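Local coordinates for DUF6836 domain-containing protein (Clostridium leptum, PDB 4PW1) that is of unknown function but folds as a nine-stranded antiparallel beta sheet surrounded by alpha helices, at residues B[45-50]-B[69-74]; B[82-87]-B[97-102]; B[134-139]-B[206-211]; B[219-224]-B[235-240]. All coordinates share one frame; numbering follows the deposited sequence.

Contact 1 (B[45-50]-B[69-74]); sequences EIVSFA and PLIKFR
With CG beside the backbone N (chi1 -80°), the ring of Phe-73 is set toward helix 44-58, where Ile-46 places its CG2 branch anti to its own backbone N and over one ring face, shifted toward the rim. This is a CH-pi contact: CG2 of Ile-46 stands 3.8 Å from the Phe-73 ring centroid, 17° off the normal. One turn further along the helix, Ala-50 meets the same ring at its edge, its CB 3.7 Å from CE1 of Phe-73, so two helix residues hold the ring from two directions. Ile-71, two residues earlier in the loop, meets the same Ala-50 methyl beside the ring, with its CG2 4.0 Å from Ala-50 CB. Its CD1 runs on to Val-47, reaching the backbone O at 3.9 Å, and both Val-47 methyls pack on Ile-71. No hydrogen bond crosses the contact, and every residue that touches is buried. Beyond the pair, Phe-73 packs on Leu-83 and Leu-102 of the sheet, Ile-71 on Met-86 and Ala-50 on Met-100. The arrangement is apolar helix-to-loop packing that continues into the helix-on-sheet layer, the loop entering strand 74-76 being packed against one of the helices that surround the antiparallel sheet.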
loop_
_atom_site.group_PDB
_atom_site.type_symbol
_atom_site.label_atom_id
_atom_site.label_comp_id
_atom_site.label_asym_id
_atom_site.label_seq_id
_atom_site.Cartn_x
_atom_site.Cartn_y
_atom_site.Cartn_z
ATOM N N GLU B 45 29.988 -0.459 11.074
ATOM C CA GLU B 45 29.490 -1.840 11.022
ATOM C C GLU B 45 28.239 -1.955 10.159
ATOM O O GLU B 45 27.994 -3.001 9.523
ATOM C CB GLU B 45 29.153 -2.350 12.421
ATOM C CG GLU B 45 30.390 -2.485 13.299
ATOM C CD GLU B 45 30.285 -3.641 14.276
ATOM O OE1 GLU B 45 30.772 -4.777 13.970
ATOM O OE2 GLU B 45 29.687 -3.401 15.334
ATOM N N ILE B 46 27.439 -0.898 10.149
ATOM C CA ILE B 46 26.249 -0.921 9.318
ATOM C C ILE B 46 26.648 -0.755 7.863
ATOM O O ILE B 46 26.151 -1.482 6.987
ATOM C CB ILE B 46 25.208 0.099 9.799
ATOM C CG1 ILE B 46 24.641 -0.461 11.116
ATOM C CG2 ILE B 46 24.119 0.236 8.761
ATOM C CD1 ILE B 46 23.714 0.438 11.866
ATOM N N VAL B 47 27.599 0.135 7.615
ATOM C CA VAL B 47 28.093 0.328 6.268
ATOM C C VAL B 47 28.712 -0.949 5.686
ATOM O O VAL B 47 28.399 -1.333 4.585
ATOM C CB VAL B 47 29.027 1.527 6.181
ATOM C CG1 VAL B 47 29.623 1.643 4.773
ATOM C CG2 VAL B 47 28.265 2.801 6.538
ATOM N N SER B 48 29.558 -1.628 6.463
ATOM C CA SER B 48 30.165 -2.851 6.026
ATOM C C SER B 48 29.116 -3.894 5.701
ATOM O O SER B 48 29.173 -4.546 4.654
ATOM C CB SER B 48 31.100 -3.360 7.149
ATOM O OG SER B 48 31.553 -4.599 6.750
ATOM N N PHE B 49 28.140 -4.062 6.593
ATOM C CA PHE B 49 27.086 -4.988 6.344
ATOM C C PHE B 49 26.294 -4.646 5.050
ATOM O O PHE B 49 25.933 -5.541 4.261
ATOM C CB PHE B 49 26.139 -5.045 7.548
ATOM C CG PHE B 49 24.938 -5.923 7.311
ATOM C CD1 PHE B 49 25.012 -7.279 7.494
ATOM C CD2 PHE B 49 23.736 -5.372 6.894
ATOM C CE1 PHE B 49 23.917 -8.099 7.248
ATOM C CE2 PHE B 49 22.636 -6.187 6.642
ATOM C CZ PHE B 49 22.721 -7.558 6.809
ATOM N N ALA B 50 26.001 -3.373 4.841
ATOM C CA ALA B 50 25.260 -2.953 3.648
ATOM C C ALA B 50 26.066 -3.202 2.330
ATOM O O ALA B 50 25.507 -3.648 1.327
ATOM C CB ALA B 50 24.889 -1.488 3.761
ATOM N N PRO B 69 31.670 5.420 0.125
ATOM C CA PRO B 69 31.256 6.801 0.011
ATOM C C PRO B 69 29.787 7.020 -0.334
ATOM O O PRO B 69 29.289 8.108 -0.125
ATOM C CB PRO B 69 32.123 7.349 -1.133
ATOM C CG PRO B 69 33.300 6.416 -1.225
ATOM C CD PRO B 69 32.751 5.078 -0.831
ATOM N N LEU B 70 29.099 6.006 -0.846
ATOM C CA LEU B 70 27.713 6.176 -1.286
ATOM C C LEU B 70 26.699 5.646 -0.270
ATOM O O LEU B 70 25.518 5.955 -0.338
ATOM C CB LEU B 70 27.494 5.452 -2.610
ATOM C CG LEU B 70 28.428 5.859 -3.756
ATOM C CD1 LEU B 70 28.124 5.030 -4.981
ATOM C CD2 LEU B 70 28.252 7.335 -4.069
ATOM N N ILE B 71 27.142 4.809 0.655
ATOM C CA ILE B 71 26.223 4.253 1.646
ATOM C C ILE B 71 25.987 5.248 2.797
ATOM O O ILE B 71 26.696 5.241 3.780
ATOM C CB ILE B 71 26.766 2.931 2.185
ATOM C CG1 ILE B 71 26.850 1.935 1.015
ATOM C CG2 ILE B 71 25.871 2.367 3.270
ATOM C CD1 ILE B 71 27.612 0.654 1.358
ATOM N N LYS B 72 24.912 6.017 2.698
ATOM C CA LYS B 72 24.574 7.040 3.669
ATOM C C LYS B 72 23.246 6.779 4.366
ATOM O O LYS B 72 22.154 7.255 3.947
ATOM C CB LYS B 72 24.592 8.397 2.984
ATOM C CG LYS B 72 25.990 8.795 2.512
ATOM C CD LYS B 72 26.007 10.259 2.094
ATOM C CE LYS B 72 25.521 10.412 0.669
ATOM N NZ LYS B 72 26.557 9.960 -0.304
ATOM N N PHE B 73 23.328 5.994 5.432
ATOM C CA PHE B 73 22.165 5.717 6.259
ATOM C C PHE B 73 21.677 6.946 6.987
ATOM O O PHE B 73 22.468 7.845 7.337
ATOM C CB PHE B 73 22.426 4.578 7.244
ATOM C CG PHE B 73 22.307 3.212 6.629
ATOM C CD1 PHE B 73 23.377 2.613 5.996
ATOM C CD2 PHE B 73 21.071 2.536 6.634
ATOM C CE1 PHE B 73 23.252 1.345 5.430
ATOM C CE2 PHE B 73 20.949 1.275 6.104
ATOM C CZ PHE B 73 22.044 0.676 5.490
ATOM N N ARG B 74 20.349 7.003 7.156
ATOM C CA ARG B 74 19.682 8.066 7.891
ATOM C C ARG B 74 18.952 7.453 9.057
ATOM O O ARG B 74 18.261 6.432 8.910
ATOM C CB ARG B 74 18.731 8.848 6.990
ATOM C CG ARG B 74 19.459 9.563 5.868
ATOM C CD ARG B 74 18.650 10.677 5.226
ATOM N NE ARG B 74 17.534 10.136 4.486
ATOM C CZ ARG B 74 17.441 10.077 3.159
ATOM N NH1 ARG B 74 18.397 10.546 2.362
ATOM N NH2 ARG B 74 16.355 9.549 2.621
#

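Contact 2 (B[82-87]-B[97-102])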
loop_
_atom_site.group_PDB
_atom_site.type_symbol
_atom_site.label_atom_id
_atom_site.label_comp_id
_atom_site.label_asym_id
_atom_site.label_seq_id
_atom_site.Cartn_x
_atom_site.Cartn_y
_atom_site.Cartn_z
ATOM N N PHE B 82 17.615 3.922 7.703
ATOM C CA PHE B 82 17.173 3.816 6.346
ATOM C C PHE B 82 18.260 4.212 5.374
ATOM O O PHE B 82 18.871 5.269 5.506
ATOM C CB PHE B 82 16.016 4.769 6.079
ATOM C CG PHE B 82 14.769 4.501 6.859
ATOM C CD1 PHE B 82 13.792 3.660 6.365
ATOM C CD2 PHE B 82 14.532 5.153 8.070
ATOM C CE1 PHE B 82 12.628 3.467 7.061
ATOM C CE2 PHE B 82 13.345 4.978 8.744
ATOM C CZ PHE B 82 12.402 4.122 8.249
ATOM N N LEU B 83 18.416 3.398 4.328
ATOM C CA LEU B 83 19.161 3.778 3.118
ATOM C C LEU B 83 18.182 3.850 1.984
ATOM O O LEU B 83 17.665 2.814 1.525
ATOM C CB LEU B 83 20.188 2.711 2.839
ATOM C CG LEU B 83 21.055 2.974 1.627
ATOM C CD1 LEU B 83 22.008 4.111 1.919
ATOM C CD2 LEU B 83 21.829 1.707 1.285
ATOM N N LYS B 84 17.882 5.060 1.549
ATOM C CA LYS B 84 16.829 5.306 0.578
ATOM C C LYS B 84 17.394 5.649 -0.786
ATOM O O LYS B 84 18.106 6.622 -0.944
ATOM C CB LYS B 84 15.937 6.453 1.011
ATOM C CG LYS B 84 14.624 6.556 0.206
ATOM C CD LYS B 84 13.936 7.867 0.571
ATOM C CE LYS B 84 12.475 7.892 0.197
ATOM N NZ LYS B 84 12.311 7.746 -1.248
ATOM N N ASP B 85 17.002 4.855 -1.784
ATOM C CA ASP B 85 17.320 5.105 -3.184
ATOM C C ASP B 85 18.786 5.443 -3.422
ATOM O O ASP B 85 19.106 6.401 -4.102
ATOM C CB ASP B 85 16.385 6.176 -3.759
ATOM C CG ASP B 85 14.956 5.700 -3.882
ATOM O OD1 ASP B 85 14.697 4.474 -4.016
ATOM O OD2 ASP B 85 14.055 6.590 -3.865
HETATM N N MSE B 86 19.699 4.596 -2.936
HETATM C CA MSE B 86 21.084 4.721 -3.321
HETATM C C MSE B 86 21.236 4.282 -4.780
HETATM O O MSE B 86 20.861 3.152 -5.149
HETATM C CB MSE B 86 22.004 3.898 -2.410
HETATM C CG MSE B 86 23.431 4.036 -2.823
HETATM SE SE MSE B 86 24.572 2.986 -1.625
HETATM C CE MSE B 86 24.061 1.176 -1.986
ATOM N N ALA B 87 21.815 5.162 -5.603
ATOM C CA ALA B 87 21.942 4.964 -7.039
ATOM C C ALA B 87 23.266 4.325 -7.342
ATOM O O ALA B 87 24.290 4.833 -6.931
ATOM C CB ALA B 87 21.823 6.308 -7.818
ATOM N N LEU B 97 18.639 1.095 -8.111
ATOM C CA LEU B 97 18.374 1.744 -6.831
ATOM C C LEU B 97 18.412 0.645 -5.788
ATOM O O LEU B 97 17.780 -0.411 -5.950
ATOM C CB LEU B 97 17.002 2.440 -6.826
ATOM C CG LEU B 97 16.868 3.687 -7.692
ATOM C CD1 LEU B 97 15.458 4.269 -7.641
ATOM C CD2 LEU B 97 17.907 4.751 -7.299
ATOM N N VAL B 98 19.179 0.890 -4.746
ATOM C CA VAL B 98 19.216 0.052 -3.581
ATOM C C VAL B 98 18.509 0.755 -2.422
ATOM O O VAL B 98 18.808 1.918 -2.117
ATOM C CB VAL B 98 20.633 -0.223 -3.131
ATOM C CG1 VAL B 98 20.659 -1.075 -1.861
ATOM C CG2 VAL B 98 21.406 -0.886 -4.236
ATOM N N ASN B 99 17.621 0.023 -1.768
ATOM C CA ASN B 99 16.954 0.468 -0.558
ATOM C C ASN B 99 17.189 -0.556 0.539
ATOM O O ASN B 99 17.119 -1.769 0.293
ATOM C CB ASN B 99 15.460 0.643 -0.803
ATOM C CG ASN B 99 15.170 1.922 -1.540
ATOM O OD1 ASN B 99 15.077 2.984 -0.933
ATOM N ND2 ASN B 99 15.187 1.857 -2.856
HETATM N N MSE B 100 17.461 -0.075 1.752
HETATM C CA MSE B 100 17.627 -0.950 2.882
HETATM C C MSE B 100 17.162 -0.318 4.127
HETATM O O MSE B 100 17.104 0.889 4.235
HETATM C CB MSE B 100 19.120 -1.306 3.160
HETATM C CG MSE B 100 19.747 -1.933 1.966
HETATM SE SE MSE B 100 21.667 -2.513 2.383
HETATM C CE MSE B 100 21.342 -3.384 3.884
ATOM N N ALA B 101 16.830 -1.148 5.101
ATOM C CA ALA B 101 16.497 -0.639 6.425
ATOM C C ALA B 101 16.835 -1.658 7.480
ATOM O O ALA B 101 16.678 -2.866 7.266
ATOM C CB ALA B 101 15.042 -0.285 6.529
ATOM N N LEU B 102 17.213 -1.136 8.635
ATOM C CA LEU B 102 17.413 -1.926 9.831
ATOM C C LEU B 102 16.562 -1.394 10.959
ATOM O O LEU B 102 16.407 -0.177 11.114
ATOM C CB LEU B 102 18.893 -1.880 10.260
ATOM C CG LEU B 102 19.824 -2.638 9.304
ATOM C CD1 LEU B 102 20.324 -1.721 8.214
ATOM C CD2 LEU B 102 20.988 -3.190 10.100
#
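The amide of Asn-99 and the carboxylate of Asp-85 are turned almost at right angles, their planes 84° apart, and the Phe-82 ring approaches Ala-101 CB obliquely at 4.1 Å from CD1. These groups lie on neighbouring antiparallel strands of a beta hairpin, 80-89 and 95-103, interrupted by a beta bulge. Leu-83 and Met-100 form a hydrogen-bonded pair, as do Met-86 and Val-98, but the register slips by one residue between them. Asp-85 sits in the slip with positive phi and psi (47° and 53°), and Asn-99 supplies from its side chain what the regular backbone pairing does not. Asp-85 N binds Asn-99 OD1 at 2.8 Å, coming from above the carbonyl plane.

The face carrying Leu-83, Met-86, Val-98 and Met-100 is apolar and turned to helix 44-58: the Met-86 and Val-98 side chains run alongside each other, with CE of Met-86 3.9 Å from Val-98 CB, while Met-100 leads on to Phe-49, Ala-50 and Ser-53. Phe-82 and Ala-101 share the other face, where Trp-31 and Tyr-34 also meet the phenyl ring. Lys-84 NZ makes a salt bridge to Asp-85 OD2, its hydrogen bond weak. Asn-99 ND2 donates to the other carboxylate oxygen, Asp-85 OD1, at 2.9 Å on its anti side; OD1 lies in the amide plane of Asn-99, while the donor is out of the carboxylate plane.

Contact 3 (B[134-139]-B[206-211])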
loop_
_atom_site.group_PDB
_atom_site.type_symbol
_atom_site.label_atom_id
_atom_site.label_comp_id
_atom_site.label_asym_id
_atom_site.label_seq_id
_atom_site.Cartn_x
_atom_site.Cartn_y
_atom_site.Cartn_z
ATOM N N GLU B 134 5.485 -23.189 -8.635
ATOM C CA GLU B 134 6.208 -24.437 -8.822
ATOM C C GLU B 134 7.442 -24.467 -7.912
ATOM O O GLU B 134 7.707 -25.457 -7.263
ATOM C CB GLU B 134 6.608 -24.627 -10.313
ATOM C CG GLU B 134 5.460 -25.033 -11.242
ATOM C CD GLU B 134 5.739 -24.799 -12.737
ATOM O OE1 GLU B 134 6.845 -24.347 -13.120
ATOM O OE2 GLU B 134 4.831 -25.071 -13.549
ATOM N N ASP B 135 8.190 -23.366 -7.872
ATOM C CA ASP B 135 9.400 -23.296 -7.038
ATOM C C ASP B 135 9.001 -23.480 -5.557
ATOM O O ASP B 135 9.715 -24.152 -4.785
ATOM C CB ASP B 135 10.115 -21.945 -7.192
ATOM C CG ASP B 135 10.927 -21.822 -8.485
ATOM O OD1 ASP B 135 10.950 -22.737 -9.293
ATOM O OD2 ASP B 135 11.550 -20.770 -8.683
ATOM N N TRP B 136 7.880 -22.865 -5.179
ATOM C CA TRP B 136 7.398 -22.896 -3.814
ATOM C C TRP B 136 7.031 -24.313 -3.399
ATOM O O TRP B 136 7.331 -24.737 -2.275
ATOM C CB TRP B 136 6.200 -21.954 -3.614
ATOM C CG TRP B 136 5.730 -21.846 -2.177
ATOM C CD1 TRP B 136 6.484 -21.454 -1.110
ATOM C CD2 TRP B 136 4.410 -22.080 -1.652
ATOM N NE1 TRP B 136 5.748 -21.455 0.029
ATOM C CE2 TRP B 136 4.471 -21.844 -0.264
ATOM C CE3 TRP B 136 3.197 -22.484 -2.215
ATOM C CZ2 TRP B 136 3.371 -21.983 0.568
ATOM C CZ3 TRP B 136 2.094 -22.623 -1.387
ATOM C CH2 TRP B 136 2.185 -22.375 -0.006
ATOM N N GLU B 137 6.334 -25.017 -4.282
ATOM C CA GLU B 137 5.922 -26.385 -3.998
ATOM C C GLU B 137 7.140 -27.279 -3.880
ATOM O O GLU B 137 7.172 -28.153 -3.022
ATOM C CB GLU B 137 4.927 -26.898 -5.043
ATOM C CG GLU B 137 3.567 -26.255 -4.831
ATOM C CD GLU B 137 2.597 -26.483 -5.964
ATOM O OE1 GLU B 137 2.682 -27.531 -6.639
ATOM O OE2 GLU B 137 1.752 -25.595 -6.187
ATOM N N LYS B 138 8.143 -27.050 -4.719
ATOM C CA LYS B 138 9.378 -27.814 -4.611
ATOM C C LYS B 138 10.033 -27.525 -3.241
ATOM O O LYS B 138 10.450 -28.436 -2.543
ATOM C CB LYS B 138 10.325 -27.489 -5.768
ATOM C CG LYS B 138 11.655 -28.236 -5.720
ATOM C CD LYS B 138 11.468 -29.754 -5.565
ATOM C CE LYS B 138 12.761 -30.528 -5.780
ATOM N NZ LYS B 138 13.832 -30.069 -4.850
ATOM N N PHE B 139 10.097 -26.252 -2.862
ATOM C CA PHE B 139 10.610 -25.890 -1.556
ATOM C C PHE B 139 9.842 -26.584 -0.430
ATOM O O PHE B 139 10.469 -27.149 0.480
ATOM C CB PHE B 139 10.626 -24.370 -1.361
ATOM C CG PHE B 139 10.911 -23.933 0.052
ATOM C CD1 PHE B 139 12.211 -23.871 0.524
ATOM C CD2 PHE B 139 9.890 -23.583 0.896
ATOM C CE1 PHE B 139 12.485 -23.476 1.824
ATOM C CE2 PHE B 139 10.151 -23.175 2.187
ATOM C CZ PHE B 139 11.455 -23.123 2.660
ATOM N N GLU B 206 10.890 -20.154 7.945
ATOM C CA GLU B 206 9.686 -20.699 8.537
ATOM C C GLU B 206 8.400 -20.051 7.957
ATOM O O GLU B 206 7.390 -20.729 7.763
ATOM C CB GLU B 206 9.685 -20.538 10.054
ATOM C CG GLU B 206 8.516 -21.227 10.743
ATOM C CD GLU B 206 8.423 -20.869 12.206
ATOM O OE1 GLU B 206 8.129 -19.684 12.424
ATOM O OE2 GLU B 206 8.668 -21.728 13.128
ATOM N N LEU B 207 8.429 -18.756 7.705
ATOM C CA LEU B 207 7.270 -18.135 7.099
ATOM C C LEU B 207 6.953 -18.706 5.735
ATOM O O LEU B 207 5.778 -19.043 5.448
ATOM C CB LEU B 207 7.479 -16.660 6.927
ATOM C CG LEU B 207 7.275 -15.901 8.216
ATOM C CD1 LEU B 207 7.857 -14.510 8.024
ATOM C CD2 LEU B 207 5.809 -15.888 8.604
ATOM N N VAL B 208 7.975 -18.884 4.908
ATOM C CA VAL B 208 7.723 -19.434 3.588
ATOM C C VAL B 208 7.235 -20.887 3.701
ATOM O O VAL B 208 6.404 -21.367 2.907
ATOM C CB VAL B 208 8.960 -19.317 2.685
ATOM C CG1 VAL B 208 8.718 -19.969 1.332
ATOM C CG2 VAL B 208 9.292 -17.878 2.479
ATOM N N LEU B 209 7.741 -21.606 4.698
ATOM C CA LEU B 209 7.404 -23.009 4.824
ATOM C C LEU B 209 5.999 -23.204 5.339
ATOM O O LEU B 209 5.311 -24.130 4.919
ATOM C CB LEU B 209 8.374 -23.673 5.806
ATOM C CG LEU B 209 8.199 -25.140 6.094
ATOM C CD1 LEU B 209 8.444 -25.967 4.854
ATOM C CD2 LEU B 209 9.157 -25.564 7.209
ATOM N N LYS B 210 5.573 -22.354 6.268
ATOM C CA LYS B 210 4.346 -22.646 7.017
ATOM C C LYS B 210 3.186 -21.748 6.672
ATOM O O LYS B 210 2.073 -22.009 7.090
ATOM C CB LYS B 210 4.614 -22.567 8.514
ATOM C CG LYS B 210 5.646 -23.621 8.927
ATOM C CD LYS B 210 5.748 -23.855 10.415
ATOM C CE LYS B 210 6.612 -25.094 10.646
ATOM N NZ LYS B 210 6.976 -25.329 12.059
ATOM N N SER B 211 3.415 -20.681 5.933
ATOM C CA SER B 211 2.303 -19.802 5.629
ATOM C C SER B 211 1.735 -20.148 4.259
ATOM O O SER B 211 2.425 -20.655 3.370
ATOM C CB SER B 211 2.755 -18.337 5.648
ATOM O OG SER B 211 1.709 -17.481 5.146
#
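The side chains of Trp-136 and Val-208 run antiparallel alongside one another, bringing the pyrrole edge of the indole up to the valine's backbone. NE1 of Trp-136 donates to Val-208 O at 3.0 Å (N-H...O 158°), the acceptor lying close to the ring plane while the donor is tilted from the carbonyl plane. The CG of Trp-136 stands anti to the backbone N (chi1 -175°), which swings the ring out from its helix toward this carbonyl. Further round the same edge, CZ2 of Trp-136 comes 3.2 Å from Ser-211 O. Thus the indole borders two carbonyls in the last turn of helix 198-210 and just beyond it.

Helices 122-141 and 198-210 cross here nearly at right angles, with 97° between the segment directions and 10.5 Å between their axes; the aromatic side chains bridge them, and Val-208 reaches the sheet at Met-234 and Leu-236. Phe-139, one turn after Trp-136, crosses the Val-208 side chain at a slant: its CE2 is 3.6 Å from Val-208 CG1, the same methyl that lies 3.6 Å from Trp-136 CD1. One methyl thus touches both aromatic side chains. The phenyl edge continues to the backbone of Leu-209, whose CA is 3.8 Å from Phe-139 CE2. Phe-174 and Phe-178 of helix 173-190 pack on Val-208 and also meet the Trp-136 and Phe-139 rings respectively; Ser-211 OG turns elsewhere, bonding to Ser-227 N.

Contact 4 (B[219-224]-B[235-240])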
loop_
_atom_site.group_PDB
_atom_site.type_symbol
_atom_site.label_atom_id
_atom_site.label_comp_id
_atom_site.label_asym_id
_atom_site.label_seq_id
_atom_site.Cartn_x
_atom_site.Cartn_y
_atom_site.Cartn_z
ATOM N N ASP B 219 4.362 -2.346 -9.461
ATOM C CA ASP B 219 5.589 -1.714 -9.915
ATOM C C ASP B 219 6.549 -2.691 -10.677
ATOM O O ASP B 219 7.756 -2.693 -10.458
ATOM C CB ASP B 219 6.281 -1.105 -8.703
ATOM C CG ASP B 219 7.390 -0.167 -9.080
ATOM O OD1 ASP B 219 7.291 0.466 -10.143
ATOM O OD2 ASP B 219 8.363 -0.097 -8.315
ATOM N N ASN B 220 5.966 -3.497 -11.551
ATOM C CA ASN B 220 6.676 -4.452 -12.398
ATOM C C ASN B 220 7.279 -5.644 -11.619
ATOM O O ASN B 220 8.040 -6.406 -12.174
ATOM C CB ASN B 220 7.778 -3.764 -13.251
ATOM C CG ASN B 220 8.131 -4.561 -14.519
ATOM O OD1 ASN B 220 7.248 -5.062 -15.203
ATOM N ND2 ASN B 220 9.419 -4.707 -14.808
ATOM N N HIS B 221 6.867 -5.823 -10.369
ATOM C CA HIS B 221 7.260 -6.967 -9.571
ATOM C C HIS B 221 6.095 -7.733 -9.082
ATOM O O HIS B 221 4.956 -7.231 -9.031
ATOM C CB HIS B 221 8.089 -6.492 -8.381
ATOM C CG HIS B 221 9.384 -5.915 -8.790
ATOM N ND1 HIS B 221 9.547 -4.576 -9.054
ATOM C CD2 HIS B 221 10.570 -6.500 -9.063
ATOM C CE1 HIS B 221 10.788 -4.358 -9.438
ATOM N NE2 HIS B 221 11.427 -5.510 -9.453
ATOM N N ILE B 222 6.358 -8.980 -8.714
ATOM C CA ILE B 222 5.403 -9.750 -7.934
ATOM C C ILE B 222 5.823 -9.712 -6.474
ATOM O O ILE B 222 7.005 -10.000 -6.125
ATOM C CB ILE B 222 5.288 -11.183 -8.424
ATOM C CG1 ILE B 222 4.781 -11.179 -9.861
ATOM C CG2 ILE B 222 4.364 -12.035 -7.516
ATOM C CD1 ILE B 222 4.778 -12.561 -10.499
ATOM N N TYR B 223 4.859 -9.376 -5.621
ATOM C CA TYR B 223 5.057 -9.393 -4.152
ATOM C C TYR B 223 4.480 -10.689 -3.609
ATOM O O TYR B 223 3.284 -10.916 -3.650
ATOM C CB TYR B 223 4.379 -8.188 -3.496
ATOM C CG TYR B 223 5.129 -6.882 -3.649
ATOM C CD1 TYR B 223 5.980 -6.652 -4.687
ATOM C CD2 TYR B 223 4.912 -5.834 -2.769
ATOM C CE1 TYR B 223 6.653 -5.448 -4.827
ATOM C CE2 TYR B 223 5.574 -4.633 -2.908
ATOM C CZ TYR B 223 6.465 -4.466 -3.928
ATOM O OH TYR B 223 7.083 -3.279 -4.090
ATOM N N ALA B 224 5.357 -11.562 -3.141
ATOM C CA ALA B 224 4.969 -12.838 -2.575
ATOM C C ALA B 224 4.849 -12.663 -1.081
ATOM O O ALA B 224 5.813 -12.286 -0.419
ATOM C CB ALA B 224 6.029 -13.862 -2.882
ATOM N N VAL B 235 7.234 -9.967 2.888
ATOM C CA VAL B 235 7.051 -9.918 1.464
ATOM C C VAL B 235 8.373 -10.179 0.798
ATOM O O VAL B 235 9.398 -9.617 1.185
ATOM C CB VAL B 235 6.528 -8.537 1.030
ATOM C CG1 VAL B 235 6.393 -8.483 -0.464
ATOM C CG2 VAL B 235 5.223 -8.243 1.695
ATOM N N LEU B 236 8.367 -11.128 -0.129
ATOM C CA LEU B 236 9.492 -11.354 -1.015
ATOM C C LEU B 236 9.182 -10.678 -2.340
ATOM O O LEU B 236 8.125 -10.875 -2.883
ATOM C CB LEU B 236 9.711 -12.847 -1.215
ATOM C CG LEU B 236 10.216 -13.580 0.013
ATOM C CD1 LEU B 236 10.228 -15.088 -0.229
ATOM C CD2 LEU B 236 11.624 -13.106 0.347
ATOM N N ILE B 237 10.117 -9.879 -2.846
ATOM C CA ILE B 237 9.923 -9.092 -4.045
ATOM C C ILE B 237 10.563 -9.787 -5.223
ATOM O O ILE B 237 11.806 -9.883 -5.304
ATOM C CB ILE B 237 10.568 -7.689 -3.895
ATOM C CG1 ILE B 237 10.001 -6.996 -2.662
ATOM C CG2 ILE B 237 10.378 -6.857 -5.152
ATOM C CD1 ILE B 237 10.747 -5.728 -2.324
ATOM N N TYR B 238 9.714 -10.313 -6.099
ATOM C CA TYR B 238 10.149 -11.116 -7.231
ATOM C C TYR B 238 10.131 -10.312 -8.515
ATOM O O TYR B 238 9.117 -9.665 -8.827
ATOM C CB TYR B 238 9.254 -12.332 -7.366
ATOM C CG TYR B 238 9.683 -13.346 -8.406
ATOM C CD1 TYR B 238 10.713 -14.255 -8.138
ATOM C CD2 TYR B 238 9.012 -13.462 -9.622
ATOM C CE1 TYR B 238 11.066 -15.220 -9.049
ATOM C CE2 TYR B 238 9.373 -14.434 -10.546
ATOM C CZ TYR B 238 10.407 -15.303 -10.252
ATOM O OH TYR B 238 10.766 -16.284 -11.141
ATOM N N SER B 239 11.243 -10.369 -9.246
ATOM C CA SER B 239 11.322 -9.822 -10.585
ATOM C C SER B 239 10.980 -10.906 -11.637
ATOM O O SER B 239 11.683 -11.921 -11.741
ATOM C CB SER B 239 12.706 -9.297 -10.869
ATOM O OG SER B 239 12.848 -9.087 -12.251
ATOM N N PRO B 240 9.894 -10.708 -12.405
ATOM C CA PRO B 240 9.573 -11.641 -13.477
ATOM C C PRO B 240 10.592 -11.546 -14.626
ATOM O O PRO B 240 10.794 -12.502 -15.318
ATOM C CB PRO B 240 8.166 -11.198 -13.933
ATOM C CG PRO B 240 8.136 -9.741 -13.607
ATOM C CD PRO B 240 8.885 -9.650 -12.297
HETATM O O HOH W 1 10.780 -6.953 -12.584
#
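Backbone hydrogen bonds join Ile-222 to Tyr-238 and Ala-224 to Leu-236 in both directions. Tyr-238 N to Ile-222 O is the shortest of the four, at 2.7 Å; between these pairs lies the non-hydrogen-bonded pair Tyr-223 and Ile-237. A further weak contribution comes from the CA-H...O contact of Val-235 CA with Ala-224 O, at 3.3 Å.

Apolar contacts build up on both faces. On that of Tyr-223, the side chain runs alongside Ile-237 with CE1 4.0 Å from Ile-237 CG2, and its CB meets CG1 of Val-235 at 3.7 Å. The same CG2 of Ile-237 lies obliquely 3.9 Å from His-221 CG. On the other, Ala-224 CB is 4.2 Å from Leu-236 CB, and Ile-222 pairs with Tyr-238. These strands form the beta hairpin 221-227 and 233-239 within the nine-stranded antiparallel sheet, one face covered by Leu-26 and Leu-28 of strand 24-28, the other by helix 122-141 through Ile-222 and Tyr-238.

Polar side-chain contacts gather where the turn from strand 214-218 leads in. Asp-219 and Asn-220 both have positive phi and psi, and His-221 ND1 reaches back to Asp-219 O at 3.0 Å, approaching above the carbonyl plane with a bent N-H...O angle of 132°. One water donates to Asn-220 O and accepts from Ser-239 OG while standing over a His-221 ring face; Ser-239 OG also bonds Glu-242 N. The Asn-220 amide turns to Ala-120, Glu-117 and Arg-118, while the backbone O of Asn-220 lies 3.4 Å from Pro-240 CD.

From the N terminus, contact 1 closes first, returning the loop before strand 74-76 to helix 44-58 across 18 intervening residues, 12 of them helical. Contact 2 follows as a local hairpin and touches contact 1, with a probable hydrogen bond from Arg-74 N to Phe-82 O carrying one on to the other. Contact 3 spans 66 residues and brings together the two DUF6836 regions, helix 122-141 from the first and helix 198-210 from the second. Contact 4 closes the second hairpin. All four are in series, none crossing another. Contacts 2 and 4 belong to the same sheet, their centres about 17 Å apart, and contact 3 packs on contact 4 through Val-208 and Leu-236.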